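Local coordinates for protein YghZ aldo-keto reductase (Escherichia coli, PDB 3N6Q) that probably catalyses the NADPH-dependent reduction of aldehydes and ketones to alcohols, as a TIM-barrel member of the aldo-keto reductase family, at residues 61-66 and 136-141; 72-77 and 124-129; 111-116 and 150-155; 166-171 and 191-196. One frame throughout, in Å; residues are numbered along the deposited sequence. Where two conformers were deposited one is given.

Contact 1: residues 61-66 and 136-141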
loop_
_atom_site.group_PDB
_atom_site.type_symbol
_atom_site.label_atom_id
_atom_site.label_comp_id
_atom_site.label_asym_id
_atom_site.label_seq_id
_atom_site.Cartn_x
_atom_site.Cartn_y
_atom_site.Cartn_z
ATOM N N ASP B 61 -7.492 26.432 5.387
ATOM C CA ASP B 61 -6.069 26.190 5.129
ATOM C C ASP B 61 -5.287 26.341 6.449
ATOM O O ASP B 61 -5.312 27.380 7.089
ATOM C CB ASP B 61 -5.554 27.182 4.055
ATOM C CG ASP B 61 -4.032 27.065 3.795
ATOM O OD1 ASP B 61 -3.630 26.113 3.068
ATOM O OD2 ASP B 61 -3.252 27.912 4.301
ATOM N N LEU B 62 -4.590 25.269 6.826
ATOM C CA LEU B 62 -3.855 25.190 8.101
ATOM C C LEU B 62 -2.381 24.942 7.804
ATOM O O LEU B 62 -2.006 24.770 6.631
ATOM C CB LEU B 62 -4.404 24.053 8.952
ATOM C CG LEU B 62 -5.809 24.444 9.450
ATOM C CD1 LEU B 62 -6.958 23.824 8.630
ATOM C CD2 LEU B 62 -5.977 24.075 10.991
ATOM N N ALA B 63 -1.550 24.901 8.850
ATOM C CA ALA B 63 -0.173 24.407 8.706
ATOM C C ALA B 63 0.164 23.913 10.122
ATOM O O ALA B 63 -0.507 24.265 11.093
ATOM C CB ALA B 63 0.777 25.501 8.303
ATOM N N ASN B 64 1.183 23.079 10.223
ATOM C CA ASN B 64 1.540 22.503 11.556
ATOM C C ASN B 64 1.850 23.574 12.605
ATOM O O ASN B 64 1.349 23.503 13.763
ATOM C CB ASN B 64 2.682 21.480 11.399
ATOM C CG ASN B 64 3.975 22.066 10.753
ATOM O OD1 ASN B 64 4.112 23.282 10.476
ATOM N ND2 ASN B 64 5.011 21.204 10.712
ATOM N N ASN B 65 2.514 24.656 12.173
ATOM C CA ASN B 65 2.911 25.643 13.109
ATOM C C ASN B 65 1.979 26.809 13.427
ATOM O O ASN B 65 2.339 27.646 14.234
ATOM C CB ASN B 65 4.357 26.100 12.869
ATOM C CG ASN B 65 4.485 27.027 11.745
ATOM O OD1 ASN B 65 3.528 27.331 11.065
ATOM N ND2 ASN B 65 5.700 27.435 11.470
ATOM N N TYR B 66 0.755 26.791 12.902
ATOM C CA TYR B 66 -0.169 27.925 13.073
ATOM C C TYR B 66 -0.670 27.926 14.527
ATOM O O TYR B 66 -0.999 26.866 15.039
ATOM C CB TYR B 66 -1.406 27.679 12.190
ATOM C CG TYR B 66 -1.160 28.058 10.707
ATOM C CD1 TYR B 66 0.092 28.543 10.286
ATOM C CD2 TYR B 66 -2.214 28.044 9.831
ATOM C CE1 TYR B 66 0.298 28.961 8.934
ATOM C CE2 TYR B 66 -2.031 28.472 8.485
ATOM C CZ TYR B 66 -0.781 28.896 8.071
ATOM O OH TYR B 66 -0.632 29.319 6.770
ATOM N N TYR B 136 0.922 20.054 1.977
ATOM C CA TYR B 136 1.957 20.890 1.295
ATOM C C TYR B 136 3.361 20.645 1.871
ATOM O O TYR B 136 3.536 20.635 3.091
ATOM C CB TYR B 136 1.712 22.344 1.652
ATOM C CG TYR B 136 0.600 23.012 0.841
ATOM C CD1 TYR B 136 0.904 23.783 -0.305
ATOM C CD2 TYR B 136 -0.741 22.967 1.306
ATOM C CE1 TYR B 136 -0.094 24.541 -0.977
ATOM C CE2 TYR B 136 -1.770 23.679 0.605
ATOM C CZ TYR B 136 -1.423 24.474 -0.519
ATOM O OH TYR B 136 -2.445 25.170 -1.135
ATOM N N SER B 137 4.382 20.739 0.997
ATOM C CA SER B 137 5.669 21.248 1.423
ATOM C C SER B 137 5.549 22.767 1.613
ATOM O O SER B 137 5.294 23.509 0.620
ATOM C CB SER B 137 6.711 20.874 0.334
ATOM O OG SER B 137 7.928 21.483 0.708
ATOM N N HIS B 138 5.811 23.268 2.831
ATOM C CA HIS B 138 5.489 24.695 3.199
ATOM C C HIS B 138 6.511 25.697 2.623
ATOM O O HIS B 138 6.247 26.920 2.497
ATOM C CB HIS B 138 5.424 24.848 4.735
ATOM C CG HIS B 138 4.528 25.960 5.194
ATOM N ND1 HIS B 138 4.117 26.086 6.510
ATOM C CD2 HIS B 138 4.089 27.072 4.551
ATOM C CE1 HIS B 138 3.455 27.223 6.658
ATOM N NE2 HIS B 138 3.398 27.828 5.476
ATOM N N ARG B 139 7.696 25.197 2.308
ATOM C CA ARG B 139 8.793 26.046 1.804
ATOM C C ARG B 139 9.869 25.212 1.189
ATOM O O ARG B 139 9.947 23.977 1.389
ATOM C CB ARG B 139 9.378 26.972 2.872
ATOM C CG ARG B 139 10.013 26.207 4.111
ATOM C CD ARG B 139 11.237 26.979 4.696
ATOM N NE ARG B 139 11.553 26.508 6.057
ATOM C CZ ARG B 139 12.193 27.208 7.016
ATOM N NH1 ARG B 139 12.711 28.419 6.761
ATOM N NH2 ARG B 139 12.340 26.683 8.251
ATOM N N VAL B 140 10.780 25.877 0.487
ATOM C CA VAL B 140 11.948 25.160 -0.038
ATOM C C VAL B 140 12.971 24.831 1.078
ATOM O O VAL B 140 13.348 25.715 1.847
ATOM C CB VAL B 140 12.625 26.049 -1.141
ATOM C CG1 VAL B 140 14.019 25.472 -1.585
ATOM C CG2 VAL B 140 11.678 26.165 -2.325
ATOM N N ASP B 141 13.503 23.607 1.075
ATOM C CA ASP B 141 14.696 23.275 1.885
ATOM C C ASP B 141 15.835 22.991 0.908
ATOM O O ASP B 141 15.814 21.964 0.236
ATOM C CB ASP B 141 14.410 22.001 2.687
ATOM C CG ASP B 141 15.581 21.578 3.569
ATOM O OD1 ASP B 141 16.595 22.298 3.558
ATOM O OD2 ASP B 141 15.438 20.540 4.313
HETATM O O HOH W 1 -4.371 25.731 0.415
HETATM O O HOH W 2 5.542 24.354 8.393
#
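Ala63 and His138 make the tight part of this contact: the methyl CB of Ala63 lies 3.6 Å from CE1 of the imidazole and only slightly farther from ND1. A type I turn from Ala63 to Tyr66 brings the phenol back over the same alanine, whose CB also packs on one face of the Tyr66 ring, toward its rim. The methyl thus touches both rings. CE1 of Tyr66 meets the imidazole at its edge, near its plane, 4.3 Å from His138 CE1, and Asn65 OD1 lies near that plane as well. With CG of His138 anti to its backbone N (chi1 -153°), the ring is directed at the 61-66 loop.

The rest is looser and runs through water, for no direct hydrogen bond joins the two segments. One water donates to Asn64 OD1 at 2.7 Å and sits 2.9 Å from His138 ND1. A second donates to Asp61 OD1 at 2.8 Å and also bonds to the hydroxyl of Tyr136. Asp61 and Tyr136 approach directly only at OD1 and CE2, 3.9 Å apart, with the carboxylate nearly perpendicular to the ring (88°). The carboxylate finds its firmer partners outside, in a hydrogen bond to Ser95 and a salt bridge from Lys97, while the chain around Asn65 is partly exposed.

Asp61, Tyr66 and His138, with Lys97 beside them at the C-terminal mouth of the barrel strands, are arranged as in the Asp-Tyr-Lys-His tetrad of aldo-keto reductase active sites.

Contact 2: residues 72-77 and 124-129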
loop_
_atom_site.group_PDB
_atom_site.type_symbol
_atom_site.label_atom_id
_atom_site.label_comp_id
_atom_site.label_asym_id
_atom_site.label_seq_id
_atom_site.Cartn_x
_atom_site.Cartn_y
_atom_site.Cartn_z
ATOM N N SER B 72 -1.601 24.651 17.708
ATOM C CA SER B 72 -2.881 24.892 18.432
ATOM C C SER B 72 -4.011 25.196 17.463
ATOM O O SER B 72 -5.161 24.906 17.751
ATOM C CB SER B 72 -2.758 26.009 19.497
ATOM O OG SER B 72 -2.313 27.256 18.956
ATOM N N ALA B 73 -3.691 25.828 16.327
ATOM C CA ALA B 73 -4.751 26.030 15.290
ATOM C C ALA B 73 -5.306 24.710 14.791
ATOM O O ALA B 73 -6.499 24.530 14.740
ATOM C CB ALA B 73 -4.238 26.893 14.057
ATOM N N GLU B 74 -4.451 23.729 14.527
ATOM C CA GLU B 74 -4.948 22.419 14.150
ATOM C C GLU B 74 -5.824 21.789 15.254
ATOM O O GLU B 74 -6.814 21.139 14.936
ATOM C CB GLU B 74 -3.741 21.498 13.922
ATOM C CG GLU B 74 -3.203 21.741 12.433
ATOM C CD GLU B 74 -1.959 20.942 12.174
ATOM O OE1 GLU B 74 -1.338 20.489 13.195
ATOM O OE2 GLU B 74 -1.593 20.748 10.977
ATOM N N GLU B 75 -5.325 21.819 16.493
ATOM C CA GLU B 75 -6.142 21.248 17.623
ATOM C C GLU B 75 -7.527 21.910 17.759
ATOM O O GLU B 75 -8.551 21.229 17.921
ATOM C CB GLU B 75 -5.413 21.463 18.949
ATOM C CG GLU B 75 -4.165 20.698 19.050
ATOM C CD GLU B 75 -3.433 20.896 20.396
ATOM O OE1 GLU B 75 -3.730 21.827 21.157
ATOM O OE2 GLU B 75 -2.508 20.100 20.671
ATOM N N ASN B 76 -7.545 23.232 17.663
ATOM C CA ASN B 76 -8.792 24.008 17.844
ATOM C C ASN B 76 -9.712 23.750 16.699
ATOM O O ASN B 76 -10.916 23.466 16.865
ATOM C CB ASN B 76 -8.480 25.503 17.970
ATOM C CG ASN B 76 -7.979 25.879 19.331
ATOM O OD1 ASN B 76 -8.333 25.224 20.331
ATOM N ND2 ASN B 76 -7.136 26.886 19.402
ATOM N N PHE B 77 -9.145 23.790 15.491
ATOM C CA PHE B 77 -9.917 23.344 14.353
ATOM C C PHE B 77 -10.455 21.934 14.513
ATOM O O PHE B 77 -11.624 21.640 14.172
ATOM C CB PHE B 77 -9.070 23.440 13.050
ATOM C CG PHE B 77 -9.823 23.082 11.805
ATOM C CD1 PHE B 77 -10.698 24.007 11.209
ATOM C CD2 PHE B 77 -9.530 21.903 11.125
ATOM C CE1 PHE B 77 -11.333 23.733 10.002
ATOM C CE2 PHE B 77 -10.156 21.617 9.912
ATOM C CZ PHE B 77 -11.073 22.539 9.356
ATOM N N LEU B 124 -2.585 15.093 11.641
ATOM C CA LEU B 124 -3.806 14.296 11.551
ATOM C C LEU B 124 -4.311 13.965 12.982
ATOM O O LEU B 124 -5.514 13.922 13.249
ATOM C CB LEU B 124 -3.541 13.036 10.789
ATOM C CG LEU B 124 -3.157 13.239 9.281
ATOM C CD1 LEU B 124 -2.806 11.874 8.667
ATOM C CD2 LEU B 124 -4.411 13.739 8.494
ATOM N N LYS B 125 -3.376 13.666 13.859
ATOM C CA LYS B 125 -3.773 13.458 15.283
ATOM C C LYS B 125 -4.331 14.670 15.960
ATOM O O LYS B 125 -5.387 14.572 16.616
ATOM C CB LYS B 125 -2.570 12.913 16.084
ATOM C CG LYS B 125 -2.886 12.664 17.566
ATOM C CD LYS B 125 -1.643 12.023 18.210
ATOM C CE LYS B 125 -1.929 11.344 19.546
ATOM N NZ LYS B 125 -0.621 10.729 20.004
ATOM N N ARG B 126 -3.707 15.832 15.781
ATOM C CA ARG B 126 -4.238 17.083 16.314
ATOM C C ARG B 126 -5.643 17.402 15.790
ATOM O O ARG B 126 -6.497 17.898 16.546
ATOM C CB ARG B 126 -3.273 18.253 16.088
ATOM C CG ARG B 126 -2.027 18.278 17.066
ATOM C CD ARG B 126 -1.228 19.564 16.947
ATOM N NE ARG B 126 -0.604 19.653 15.622
ATOM C CZ ARG B 126 0.638 19.256 15.350
ATOM N NH1 ARG B 126 1.412 18.682 16.306
ATOM N NH2 ARG B 126 1.072 19.305 14.074
ATOM N N MET B 127 -5.859 17.210 14.494
ATOM C CA MET B 127 -7.125 17.642 13.857
ATOM C C MET B 127 -8.174 16.538 13.997
ATOM O O MET B 127 -9.347 16.738 13.709
ATOM C CB MET B 127 -6.874 17.934 12.331
ATOM C CG MET B 127 -6.123 19.220 12.195
ATOM S SD MET B 127 -6.139 19.857 10.477
ATOM C CE MET B 127 -4.842 18.814 9.761
ATOM N N GLY B 128 -7.750 15.337 14.400
ATOM C CA GLY B 128 -8.698 14.216 14.478
ATOM C C GLY B 128 -9.200 13.738 13.133
ATOM O O GLY B 128 -10.365 13.307 13.012
ATOM N N LEU B 129 -8.341 13.765 12.104
ATOM C CA LEU B 129 -8.728 13.409 10.751
ATOM C C LEU B 129 -8.017 12.149 10.309
ATOM O O LEU B 129 -6.851 11.908 10.690
ATOM C CB LEU B 129 -8.268 14.539 9.797
ATOM C CG LEU B 129 -8.990 15.870 9.911
ATOM C CD1 LEU B 129 -8.358 16.837 8.878
ATOM C CD2 LEU B 129 -10.453 15.602 9.563
HETATM O O HOH W 3 -8.599 18.630 18.590
#
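Arg126 grips Glu74 side-on in a salt bridge, with NE at 2.7 Å and NH2 at 2.8 Å from the same oxygen, OE1. NE meets that oxygen nearly along its C-O bond, whereas NH2 uses the syn lone pair; carboxylate and guanidinium are almost coplanar, 14° apart. The other oxygen, Glu74 OE2, is hydrogen-bonded to Thr96 and Ser123, and Arg126 NH1 to Gln122.

Around this pair, CG of Glu75 packs on the aliphatic stem of Arg126, 3.8 Å from its CD. Between the backbones, CA of Glu75 makes a CA-H...O contact with Arg126 O, and a water donates to both Glu75 O and Arg126 O.

Met127 packs along the stem of Glu74, its CG 3.7 Å from Glu74 CB. Its SD reaches CD2 of Phe77 at 4.0 Å, an oblique Met-aromatic contact. Just beyond, Gly128 with its positive phi ends helix 113-127 in a Schellman motif.

A leucine in place of Arg126 would probably leave Glu74 OE1 without both its N-H donors and a buried negative charge without its mate. With both carboxylate oxygens bonded, Glu74 is likely to stay ionised and fixed in rotation between the two barrel helices.

Contact 3: residues 111-116 and 150-155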
loop_
_atom_site.group_PDB
_atom_site.type_symbol
_atom_site.label_atom_id
_atom_site.label_comp_id
_atom_site.label_asym_id
_atom_site.label_seq_id
_atom_site.Cartn_x
_atom_site.Cartn_y
_atom_site.Cartn_z
ATOM N N GLY B 111 12.734 19.867 4.832
ATOM C CA GLY B 111 12.017 19.104 3.797
ATOM C C GLY B 111 12.223 17.596 3.850
ATOM O O GLY B 111 11.929 16.870 2.895
ATOM N N SER B 112 12.771 17.115 4.954
ATOM C CA SER B 112 13.236 15.676 5.000
ATOM C C SER B 112 12.008 14.740 5.032
ATOM O O SER B 112 10.916 15.146 5.472
ATOM C CB SER B 112 14.143 15.478 6.260
ATOM O OG SER B 112 13.398 15.448 7.477
ATOM N N ARG B 113 12.177 13.487 4.627
ATOM C CA ARG B 113 11.090 12.523 4.743
ATOM C C ARG B 113 10.690 12.336 6.251
ATOM O O ARG B 113 9.494 12.225 6.581
ATOM C CB ARG B 113 11.577 11.206 4.140
ATOM C CG ARG B 113 10.497 10.119 4.143
ATOM C CD ARG B 113 11.183 8.850 3.549
ATOM N NE ARG B 113 10.235 7.741 3.484
ATOM C CZ ARG B 113 9.384 7.601 2.489
ATOM N NH1 ARG B 113 9.446 8.492 1.482
ATOM N NH2 ARG B 113 8.549 6.556 2.449
ATOM N N LYS B 114 11.695 12.292 7.132
ATOM C CA LYS B 114 11.478 12.211 8.594
ATOM C C LYS B 114 10.521 13.315 9.095
ATOM O O LYS B 114 9.454 13.051 9.696
ATOM C CB LYS B 114 12.845 12.323 9.321
ATOM C CG LYS B 114 12.727 12.534 10.847
ATOM C CD LYS B 114 12.077 11.324 11.578
ATOM C CE LYS B 114 12.140 11.626 13.158
ATOM N NZ LYS B 114 11.749 10.411 13.995
ATOM N N TYR B 115 10.845 14.568 8.762
ATOM C CA TYR B 115 10.041 15.658 9.252
ATOM C C TYR B 115 8.668 15.705 8.636
ATOM O O TYR B 115 7.663 15.817 9.358
ATOM C CB TYR B 115 10.773 16.986 9.061
ATOM C CG TYR B 115 9.958 18.225 9.298
ATOM C CD1 TYR B 115 9.242 18.429 10.481
ATOM C CD2 TYR B 115 10.002 19.275 8.361
ATOM C CE1 TYR B 115 8.491 19.619 10.659
ATOM C CE2 TYR B 115 9.275 20.446 8.528
ATOM C CZ TYR B 115 8.529 20.612 9.689
ATOM O OH TYR B 115 7.785 21.761 9.884
ATOM N N LEU B 116 8.608 15.542 7.315
ATOM C CA LEU B 116 7.322 15.671 6.629
ATOM C C LEU B 116 6.372 14.560 7.104
ATOM O O LEU B 116 5.205 14.821 7.373
ATOM C CB LEU B 116 7.491 15.623 5.110
ATOM C CG LEU B 116 7.443 16.993 4.449
ATOM C CD1 LEU B 116 8.456 17.908 5.063
ATOM C CD2 LEU B 116 7.729 16.805 2.888
ATOM N N ALA B 150 9.690 15.053 -2.595
ATOM C CA ALA B 150 8.619 14.518 -3.473
ATOM C C ALA B 150 8.154 13.152 -3.082
ATOM O O ALA B 150 6.968 12.854 -3.205
ATOM C CB ALA B 150 9.032 14.547 -4.980
ATOM N N SER B 151 9.107 12.264 -2.739
ATOM C CA SER B 151 8.802 10.886 -2.340
ATOM C C SER B 151 7.963 10.898 -1.080
ATOM O O SER B 151 7.030 10.098 -0.931
ATOM C CB SER B 151 10.074 10.067 -2.013
ATOM O OG SER B 151 9.697 8.725 -1.672
ATOM N N ALA B 152 8.323 11.797 -0.177
ATOM C CA ALA B 152 7.499 11.958 1.075
ATOM C C ALA B 152 6.035 12.349 0.743
ATOM O O ALA B 152 5.075 11.771 1.267
ATOM C CB ALA B 152 8.127 12.979 2.019
ATOM N N LEU B 153 5.868 13.394 -0.050
ATOM C CA LEU B 153 4.524 13.745 -0.519
ATOM C C LEU B 153 3.850 12.543 -1.194
ATOM O O LEU B 153 2.652 12.303 -0.928
ATOM C CB LEU B 153 4.584 14.946 -1.505
ATOM C CG LEU B 153 5.161 16.196 -0.895
ATOM C CD1 LEU B 153 5.261 17.298 -2.054
ATOM C CD2 LEU B 153 4.292 16.709 0.263
ATOM N N ALA B 154 4.573 11.782 -2.038
ATOM C CA ALA B 154 3.967 10.632 -2.707
ATOM C C ALA B 154 3.496 9.573 -1.717
ATOM O O ALA B 154 2.449 8.979 -1.895
ATOM C CB ALA B 154 4.892 10.009 -3.733
ATOM N N HIS B 155 4.317 9.330 -0.699
ATOM C CA HIS B 155 3.934 8.393 0.334
ATOM C C HIS B 155 2.667 8.846 1.079
ATOM O O HIS B 155 1.800 8.021 1.391
ATOM C CB HIS B 155 5.108 8.201 1.306
ATOM C CG HIS B 155 4.850 7.127 2.323
ATOM N ND1 HIS B 155 5.026 5.782 2.033
ATOM C CD2 HIS B 155 4.283 7.180 3.544
ATOM C CE1 HIS B 155 4.672 5.069 3.086
ATOM N NE2 HIS B 155 4.260 5.896 4.031
HETATM O O HOH W 4 7.604 6.927 -0.769
#
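Arg113 reaches across to the helix of Ala152 and His155 with a chain extended as far as NE. CB lies about 4.4 Å from Ala152 CB, and CG, anti to the backbone N (chi1 -177°), passes the same methyl at 4.3 Å. CD and NE carry the chain onward, and the turn about CD-NE (chi4 83°) swings the guanidinium out of the line of the stem. NH1 then comes 3.2 Å from Ser151 OG, a doubtful approach because this serine was modelled in two conformers. NH2 sits over one face of the His155 ring, 3.6 Å from ND1, with guanidinium and imidazole planes 66° apart. A water in the guanidinium plane accepts a weak bond from NH2.

The two segments belong to helices 113-127 and 146-158, which stand side by side on the outside of the TIM barrel and meet here near the start of the first. Ser112 is the N-cap of that helix, its OG accepting from Tyr115 N at 3.0 Å. Cutting Arg113 back to an alanine is likely to strip the arginine's cover from this face of His155 and leave a gap beside Ala152 and Ser151.

One turn on, Leu116 packs inward: its CD2 rests 3.9 Å from Ala152 CB and also touches CD2 of Leu153, giving a small apolar patch beside the arginine's stem, which Leu153 extends onto Met178 and Leu182 of helix 172-183. A second subunit covers this region too: its Leu163 packs on Arg113, and its Asp133 forms a salt bridge with Lys114.

Contact 4: residues 166-171 and 191-196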
loop_
_atom_site.group_PDB
_atom_site.type_symbol
_atom_site.label_atom_id
_atom_site.label_comp_id
_atom_site.label_asym_id
_atom_site.label_seq_id
_atom_site.Cartn_x
_atom_site.Cartn_y
_atom_site.Cartn_z
ATOM N N GLY B 166 0.516 19.742 -2.486
ATOM C CA GLY B 166 0.740 21.169 -2.854
ATOM C C GLY B 166 2.174 21.558 -2.472
ATOM O O GLY B 166 2.852 20.863 -1.687
ATOM N N ILE B 167 2.662 22.643 -3.046
ATOM C CA ILE B 167 3.852 23.278 -2.553
ATOM C C ILE B 167 3.618 24.741 -2.297
ATOM O O ILE B 167 2.702 25.368 -2.875
ATOM C CB ILE B 167 5.074 23.071 -3.488
ATOM C CG1 ILE B 167 4.769 23.655 -4.895
ATOM C CG2 ILE B 167 5.350 21.584 -3.693
ATOM C CD1 ILE B 167 6.004 23.398 -5.910
ATOM N N SER B 168 4.482 25.316 -1.489
ATOM C CA SER B 168 4.382 26.742 -1.141
ATOM C C SER B 168 5.734 27.427 -1.210
ATOM O O SER B 168 6.713 26.924 -0.704
ATOM C CB SER B 168 3.737 26.935 0.265
ATOM O OG SER B 168 3.538 28.317 0.524
ATOM N N SER B 169 5.766 28.546 -1.942
ATOM C CA SER B 169 6.938 29.395 -2.095
ATOM C C SER B 169 8.148 28.758 -2.766
ATOM O O SER B 169 9.296 29.067 -2.435
ATOM C CB SER B 169 7.264 30.160 -0.819
ATOM O OG SER B 169 6.061 30.732 -0.235
ATOM N N TYR B 170 7.885 27.938 -3.780
ATOM C CA TYR B 170 8.928 27.342 -4.614
ATOM C C TYR B 170 9.066 28.246 -5.820
ATOM O O TYR B 170 8.067 28.635 -6.397
ATOM C CB TYR B 170 8.506 25.959 -5.082
ATOM C CG TYR B 170 8.804 24.885 -4.038
ATOM C CD1 TYR B 170 8.194 24.940 -2.773
ATOM C CD2 TYR B 170 9.553 23.777 -4.385
ATOM C CE1 TYR B 170 8.453 23.926 -1.788
ATOM C CE2 TYR B 170 9.768 22.746 -3.467
ATOM C CZ TYR B 170 9.196 22.820 -2.195
ATOM O OH TYR B 170 9.470 21.767 -1.340
ATOM N N SER B 171 10.304 28.552 -6.198
ATOM C CA SER B 171 10.541 29.208 -7.511
ATOM C C SER B 171 9.927 28.460 -8.706
ATOM O O SER B 171 9.620 27.259 -8.649
ATOM C CB SER B 171 12.052 29.365 -7.723
ATOM O OG SER B 171 12.623 28.059 -7.908
ATOM N N ILE B 191 -1.399 22.207 -6.674
ATOM C CA ILE B 191 -1.554 23.595 -6.256
ATOM C C ILE B 191 -0.238 24.160 -5.739
ATOM O O ILE B 191 0.626 23.436 -5.123
ATOM C CB ILE B 191 -2.733 23.745 -5.229
ATOM C CG1 ILE B 191 -3.114 25.189 -4.993
ATOM C CG2 ILE B 191 -2.358 23.084 -3.836
ATOM C CD1 ILE B 191 -4.548 25.271 -4.239
ATOM N N HIS B 192 -0.066 25.473 -5.964
ATOM C CA HIS B 192 1.060 26.233 -5.467
ATOM C C HIS B 192 0.454 27.372 -4.655
ATOM O O HIS B 192 -0.514 28.052 -5.107
ATOM C CB HIS B 192 1.915 26.770 -6.663
ATOM C CG HIS B 192 3.210 27.436 -6.270
ATOM N ND1 HIS B 192 3.270 28.540 -5.442
ATOM C CD2 HIS B 192 4.497 27.154 -6.611
ATOM C CE1 HIS B 192 4.527 28.923 -5.310
ATOM N NE2 HIS B 192 5.294 28.077 -5.992
ATOM N N GLN B 193 0.957 27.564 -3.438
ATOM C CA GLN B 193 0.588 28.710 -2.635
ATOM C C GLN B 193 1.724 29.717 -2.504
ATOM O O GLN B 193 2.584 29.575 -1.615
ATOM C CB GLN B 193 0.103 28.217 -1.226
ATOM C CG GLN B 193 -0.280 29.310 -0.313
ATOM C CD GLN B 193 -0.854 28.756 1.013
ATOM O OE1 GLN B 193 -0.532 29.259 2.066
ATOM N NE2 GLN B 193 -1.742 27.789 0.938
ATOM N N PRO B 194 1.723 30.794 -3.350
ATOM C CA PRO B 194 2.713 31.883 -3.234
ATOM C C PRO B 194 2.129 33.050 -2.455
ATOM O O PRO B 194 0.904 33.217 -2.356
ATOM C CB PRO B 194 2.950 32.285 -4.707
ATOM C CG PRO B 194 1.525 32.160 -5.304
ATOM C CD PRO B 194 0.951 30.871 -4.616
ATOM N N SER B 195 2.975 33.909 -1.914
ATOM C CA SER B 195 2.480 35.189 -1.443
ATOM C C SER B 195 2.285 35.981 -2.726
ATOM O O SER B 195 3.229 36.081 -3.514
ATOM C CB SER B 195 3.578 35.919 -0.626
ATOM O OG SER B 195 3.737 35.261 0.629
ATOM N N TYR B 196 1.154 36.676 -2.830
ATOM C CA TYR B 196 0.778 37.340 -4.113
ATOM C C TYR B 196 -0.306 38.361 -3.822
ATOM O O TYR B 196 -1.312 38.044 -3.196
ATOM C CB TYR B 196 0.232 36.273 -5.071
ATOM C CG TYR B 196 -0.014 36.800 -6.477
ATOM C CD1 TYR B 196 0.601 37.974 -6.916
ATOM C CD2 TYR B 196 -0.930 36.171 -7.304
ATOM C CE1 TYR B 196 0.415 38.424 -8.256
ATOM C CE2 TYR B 196 -1.180 36.659 -8.599
ATOM C CZ TYR B 196 -0.482 37.748 -9.066
ATOM O OH TYR B 196 -0.717 38.201 -10.373
HETATM O O HOH W 5 1.999 29.812 2.749
HETATM O O HOH W 6 5.765 33.185 -1.872
#
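The carbonyl oxygen of Gln193 is gripped by successive residues of the other segment. Ser168 OG donates to it at 2.7 Å in the carbonyl plane; with OG anti to the serine's own backbone N (chi1 -175°), the hydroxyl is laid toward the neighbouring strand. Ser169 N adds a weak bond at 3.4 Å, and CA of Ser168 a CA-H...O contact. The same hydroxyl and Gln193 OE1 each accept from one bridging water.

Next to this grip, the parallel pairing is carried by Ile167 opposite His192. Ile167 N donates to Ile191 O at 3.0 Å and Ile167 O accepts from Gln193 N at 2.9 Å, so the isoleucine's peptide groups bond on both sides of His192. Gly166 lies against CG2 of Ile191, where a CB would clash.

On the face of Ile167 and His192, the imidazole lies with one face over Ile167 O and its CD2 3.9 Å from Ile167 CG1. Its NE2 donates to Tyr170 O at 2.9 Å, nearly straight (163°), on a carbonyl lone pair and close to the ring plane. This fixes the ring's rotation and ties the loop after strand 162-168 to the next strand. Thr175 of helix 172-183 also touches both side chains.

On the opposite face Gln193 NE2 makes weak hydrogen bonds to Asp61 and Tyr136, within the barrel. Strand 162-168, helix 172-183 and strand 191-193 form a beta-alpha-beta crossover, the repeating element of the TIM barrel, whose strand ends here border the probable active site.

Contacts 1 and 4 lie about 10 Å apart between centres, at the strand ends of one barrel sheet, where strands 132-137 and 162-168 are neighbours; Ser137 O to Ser168 N and Ser137 OG to Tyr170 OH join them. Contacts 2 and 3 sit farther out, both using helix 113-127, with centres about 20 Å apart and no touch. Contact 2 meets contact 1 where Tyr66 O bonds to Ala73 N, and contact 3 does so through Asn64 to Tyr115 and Asp141 to Gly111. Along the chain, 72-77 and 124-129 fall between the segments of contact 1, contact 3 alternates with it, and contact 4 follows. Outer helices thus back the loops that shape the probable active site.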